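Local coordinates for protein periplasmic sensor hybrid histidine kinase (Anaeromyxobacter dehalogenans, PDB 4K0D) that probably senses periplasmic signals through a helical-bundle domain, the part described here, and relays them by phosphorylating a histidine with ATP, at residues Ala55-Ala67 against Ile82-Val94. Residues are numbered along the deposited sequence; the frame is centred on the assembly and turned at random.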
loop_
_atom_site.group_PDB
_atom_site.type_symbol
_atom_site.label_atom_id
_atom_site.label_comp_id
_atom_site.label_asym_id
_atom_site.label_seq_id
_atom_site.Cartn_x
_atom_site.Cartn_y
_atom_site.Cartn_z
ATOM N N ALA B 55 14.990 14.040 4.537
ATOM C CA ALA B 55 14.160 13.435 3.481
ATOM C C ALA B 55 15.012 12.571 2.611
ATOM O O ALA B 55 14.579 11.555 2.131
ATOM C CB ALA B 55 13.451 14.536 2.605
ATOM N N LEU B 56 16.257 12.949 2.431
ATOM C CA LEU B 56 17.116 12.193 1.558
ATOM C C LEU B 56 17.426 10.822 2.192
ATOM O O LEU B 56 17.419 9.829 1.514
ATOM C CB LEU B 56 18.418 12.959 1.315
ATOM C CG LEU B 56 18.340 14.213 0.428
ATOM C CD1 LEU B 56 19.687 14.924 0.405
ATOM C CD2 LEU B 56 17.857 13.873 -1.000
ATOM N N ARG B 57 17.735 10.799 3.480
ATOM C CA ARG B 57 17.994 9.543 4.205
ATOM C C ARG B 57 16.761 8.650 4.216
ATOM O O ARG B 57 16.872 7.434 4.044
ATOM C CB ARG B 57 18.446 9.812 5.660
ATOM C CG ARG B 57 19.793 10.570 5.732
ATOM N N ARG B 58 15.599 9.253 4.406
ATOM C CA ARG B 58 14.362 8.532 4.281
ATOM C C ARG B 58 14.166 7.899 2.874
ATOM O O ARG B 58 13.764 6.750 2.757
ATOM C CB ARG B 58 13.236 9.452 4.608
ATOM C CG ARG B 58 11.920 8.833 4.361
ATOM C CD ARG B 58 10.849 9.804 4.804
ATOM N NE ARG B 58 9.546 9.428 4.303
ATOM C CZ ARG B 58 8.472 10.206 4.346
ATOM N NH1 ARG B 58 8.538 11.397 4.917
ATOM N NH2 ARG B 58 7.329 9.784 3.806
ATOM N N LEU B 59 14.472 8.636 1.817
ATOM C CA LEU B 59 14.353 8.089 0.493
ATOM C C LEU B 59 15.333 6.949 0.313
ATOM O O LEU B 59 14.993 5.945 -0.283
ATOM C CB LEU B 59 14.601 9.139 -0.574
ATOM C CG LEU B 59 14.588 8.662 -2.016
ATOM C CD1 LEU B 59 13.282 7.940 -2.411
ATOM C CD2 LEU B 59 14.840 9.889 -2.936
ATOM N N GLU B 60 16.561 7.091 0.764
ATOM C CA GLU B 60 17.472 5.969 0.586
ATOM C C GLU B 60 16.924 4.697 1.318
ATOM O O GLU B 60 17.015 3.594 0.796
ATOM C CB GLU B 60 18.872 6.326 1.103
ATOM C CG GLU B 60 19.611 7.258 0.223
ATOM C CD GLU B 60 20.512 8.283 0.999
ATOM O OE1 GLU B 60 20.724 8.162 2.214
ATOM O OE2 GLU B 60 20.991 9.243 0.367
ATOM N N GLY B 61 16.336 4.875 2.494
ATOM C CA GLY B 61 15.753 3.753 3.253
ATOM C C GLY B 61 14.544 3.162 2.545
ATOM O O GLY B 61 14.388 1.956 2.488
ATOM N N ALA B 62 13.668 3.992 1.998
ATOM C CA ALA B 62 12.494 3.482 1.286
ATOM C C ALA B 62 12.909 2.726 0.032
ATOM O O ALA B 62 12.261 1.741 -0.368
ATOM C CB ALA B 62 11.553 4.610 0.895
ATOM N N ALA B 63 13.940 3.209 -0.644
ATOM C CA ALA B 63 14.354 2.518 -1.846
ATOM C C ALA B 63 14.880 1.157 -1.460
ATOM O O ALA B 63 14.571 0.160 -2.140
ATOM C CB ALA B 63 15.417 3.315 -2.606
ATOM N N ALA B 64 15.615 1.097 -0.344
ATOM C CA ALA B 64 16.253 -0.143 0.066
ATOM C C ALA B 64 15.173 -1.142 0.463
ATOM O O ALA B 64 15.223 -2.293 0.016
ATOM C CB ALA B 64 17.281 0.089 1.188
ATOM N N ARG B 65 14.145 -0.716 1.211
ATOM C CA ARG B 65 13.045 -1.645 1.537
ATOM C C ARG B 65 12.357 -2.149 0.288
ATOM O O ARG B 65 11.968 -3.297 0.215
ATOM C CB ARG B 65 12.006 -0.999 2.435
ATOM C CG ARG B 65 12.541 -0.674 3.843
ATOM C CD ARG B 65 11.565 0.255 4.580
ATOM N NE ARG B 65 10.162 -0.229 4.575
ATOM C CZ ARG B 65 9.123 0.466 4.098
ATOM N NH1 ARG B 65 9.339 1.671 3.594
ATOM N NH2 ARG B 65 7.869 -0.030 4.147
ATOM N N PHE B 66 12.163 -1.280 -0.693
ATOM C CA PHE B 66 11.475 -1.686 -1.887
ATOM C C PHE B 66 12.303 -2.620 -2.739
ATOM O O PHE B 66 11.772 -3.567 -3.297
ATOM C CB PHE B 66 11.115 -0.476 -2.715
ATOM C CG PHE B 66 10.397 -0.806 -3.989
ATOM C CD1 PHE B 66 9.061 -1.147 -3.957
ATOM C CD2 PHE B 66 11.041 -0.688 -5.216
ATOM C CE1 PHE B 66 8.380 -1.397 -5.151
ATOM C CE2 PHE B 66 10.387 -0.918 -6.391
ATOM C CZ PHE B 66 9.063 -1.284 -6.366
ATOM N N ALA B 67 13.592 -2.351 -2.838
ATOM C CA ALA B 67 14.495 -3.207 -3.567
ATOM C C ALA B 67 14.589 -4.619 -2.936
ATOM O O ALA B 67 14.880 -5.598 -3.636
ATOM C CB ALA B 67 15.848 -2.593 -3.603
ATOM N N ILE B 82 12.987 1.877 -11.707
ATOM C CA ILE B 82 12.614 2.745 -10.614
ATOM C C ILE B 82 13.854 2.941 -9.759
ATOM O O ILE B 82 14.280 4.088 -9.458
ATOM C CB ILE B 82 11.440 2.139 -9.806
ATOM C CG1 ILE B 82 10.177 2.139 -10.645
ATOM C CG2 ILE B 82 11.126 2.933 -8.558
ATOM C CD1 ILE B 82 9.140 1.202 -10.093
ATOM N N LEU B 83 14.462 1.841 -9.352
ATOM C CA LEU B 83 15.561 1.937 -8.383
ATOM C C LEU B 83 16.742 2.687 -8.970
ATOM O O LEU B 83 17.425 3.396 -8.256
ATOM C CB LEU B 83 15.990 0.556 -7.874
ATOM C CG LEU B 83 14.852 -0.020 -7.039
ATOM C CD1 LEU B 83 15.029 -1.520 -6.825
ATOM C CD2 LEU B 83 14.746 0.663 -5.681
ATOM N N ALA B 84 16.980 2.552 -10.266
ATOM C CA ALA B 84 18.117 3.230 -10.837
ATOM C C ALA B 84 17.811 4.702 -10.926
ATOM O O ALA B 84 18.719 5.507 -11.112
ATOM C CB ALA B 84 18.420 2.683 -12.192
ATOM N N ALA B 85 16.534 5.073 -10.874
ATOM C CA ALA B 85 16.194 6.486 -11.020
ATOM C C ALA B 85 16.486 7.278 -9.740
ATOM O O ALA B 85 16.506 8.502 -9.753
ATOM C CB ALA B 85 14.759 6.645 -11.386
ATOM N N VAL B 86 16.688 6.571 -8.630
ATOM C CA VAL B 86 16.706 7.226 -7.321
ATOM C C VAL B 86 17.981 8.042 -7.131
ATOM O O VAL B 86 17.887 9.200 -6.868
ATOM C CB VAL B 86 16.472 6.260 -6.168
ATOM C CG1 VAL B 86 16.801 6.907 -4.824
ATOM C CG2 VAL B 86 14.979 5.763 -6.185
ATOM N N PRO B 87 19.156 7.437 -7.323
ATOM C CA PRO B 87 20.409 8.165 -7.158
ATOM C C PRO B 87 20.485 9.448 -7.996
ATOM O O PRO B 87 20.921 10.481 -7.450
ATOM C CB PRO B 87 21.463 7.145 -7.606
ATOM C CG PRO B 87 20.795 5.801 -7.367
ATOM C CD PRO B 87 19.376 6.060 -7.791
ATOM N N PRO B 88 20.064 9.409 -9.282
ATOM C CA PRO B 88 20.144 10.652 -10.046
ATOM C C PRO B 88 19.221 11.714 -9.452
ATOM O O PRO B 88 19.506 12.920 -9.448
ATOM C CB PRO B 88 19.649 10.260 -11.467
ATOM C CG PRO B 88 19.679 8.830 -11.542
ATOM C CD PRO B 88 19.664 8.263 -10.121
ATOM N N PHE B 89 18.084 11.267 -8.947
ATOM C CA PHE B 89 17.138 12.227 -8.448
ATOM C C PHE B 89 17.720 12.770 -7.155
ATOM O O PHE B 89 17.677 13.962 -6.914
ATOM C CB PHE B 89 15.836 11.535 -8.250
ATOM C CG PHE B 89 14.792 12.350 -7.608
ATOM C CD1 PHE B 89 14.189 13.362 -8.279
ATOM C CD2 PHE B 89 14.367 12.052 -6.312
ATOM C CE1 PHE B 89 13.166 14.063 -7.712
ATOM C CE2 PHE B 89 13.353 12.784 -5.711
ATOM C CZ PHE B 89 12.756 13.794 -6.407
ATOM N N GLU B 90 18.324 11.920 -6.343
ATOM C CA GLU B 90 18.900 12.443 -5.115
ATOM C C GLU B 90 20.018 13.415 -5.434
ATOM O O GLU B 90 20.198 14.409 -4.733
ATOM C CB GLU B 90 19.502 11.337 -4.258
ATOM C CG GLU B 90 18.516 10.624 -3.395
ATOM C CD GLU B 90 19.196 9.870 -2.290
ATOM O OE1 GLU B 90 19.383 10.450 -1.215
ATOM O OE2 GLU B 90 19.541 8.703 -2.495
ATOM N N LYS B 91 20.796 13.098 -6.461
ATOM C CA LYS B 91 21.988 13.875 -6.760
ATOM C C LYS B 91 21.566 15.284 -7.166
ATOM O O LYS B 91 22.178 16.285 -6.740
ATOM C CB LYS B 91 22.825 13.202 -7.849
ATOM C CG LYS B 91 24.114 13.950 -8.174
ATOM N N ALA B 92 20.502 15.373 -7.961
ATOM C CA ALA B 92 19.934 16.677 -8.328
ATOM C C ALA B 92 19.399 17.406 -7.115
ATOM O O ALA B 92 19.450 18.647 -7.020
ATOM C CB ALA B 92 18.830 16.515 -9.310
ATOM N N ALA B 93 18.846 16.645 -6.194
ATOM C CA ALA B 93 18.240 17.280 -5.027
ATOM C C ALA B 93 19.347 17.882 -4.167
ATOM O O ALA B 93 19.194 18.957 -3.680
ATOM C CB ALA B 93 17.405 16.261 -4.231
ATOM N N VAL B 94 20.448 17.149 -3.961
ATOM C CA VAL B 94 21.609 17.650 -3.241
ATOM C C VAL B 94 22.166 18.904 -3.914
ATOM O O VAL B 94 22.563 19.864 -3.245
ATOM C CB VAL B 94 22.679 16.545 -3.156
ATOM C CG1 VAL B 94 24.007 17.053 -2.576
ATOM C CG2 VAL B 94 22.156 15.443 -2.296
#
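With CG set beside the backbone N in both Glu60 (chi1 -74°) and Glu90, the two carboxyl groups converge across the helix pair, and Glu60 bends at chi2 to complete the approach. Glu60 OE2 comes within 2.6 Å of Glu90 OE1, the carboxyl planes turned 52° apart. The case illustrates how an acidic side chain can serve a bundle through its carbons as well: Glu90 CG lies 3.8 Å from Leu59 CD2, the two side chains running alongside in opposite senses. Were Glu90 cut back to an alanine, the Glu60 carboxyl would probably lose its close mate and a gap open beside Leu56 and Leu59. Leu59 CD2 also meets the edge of the Phe89 ring, 4.0 Å from CD2 of that ring, while Leu56 CD1 reaches Val94 CG2 at 3.7 Å. Toward the other end, Leu83 spreads its methyls, CD1 pressed tightly on Ala67 CB (3.5 Å) and CD2 at the edge of the Phe66 ring, which also meets Phe130 edge-to-face and Lys71 by a cation-pi contact. The axes of segments 55-67 and 82-94 approach to 10.6 Å and run antiparallel at 167°, joining helices 46-68 and 73-102 in the helical bundle of this periplasmic sensor domain.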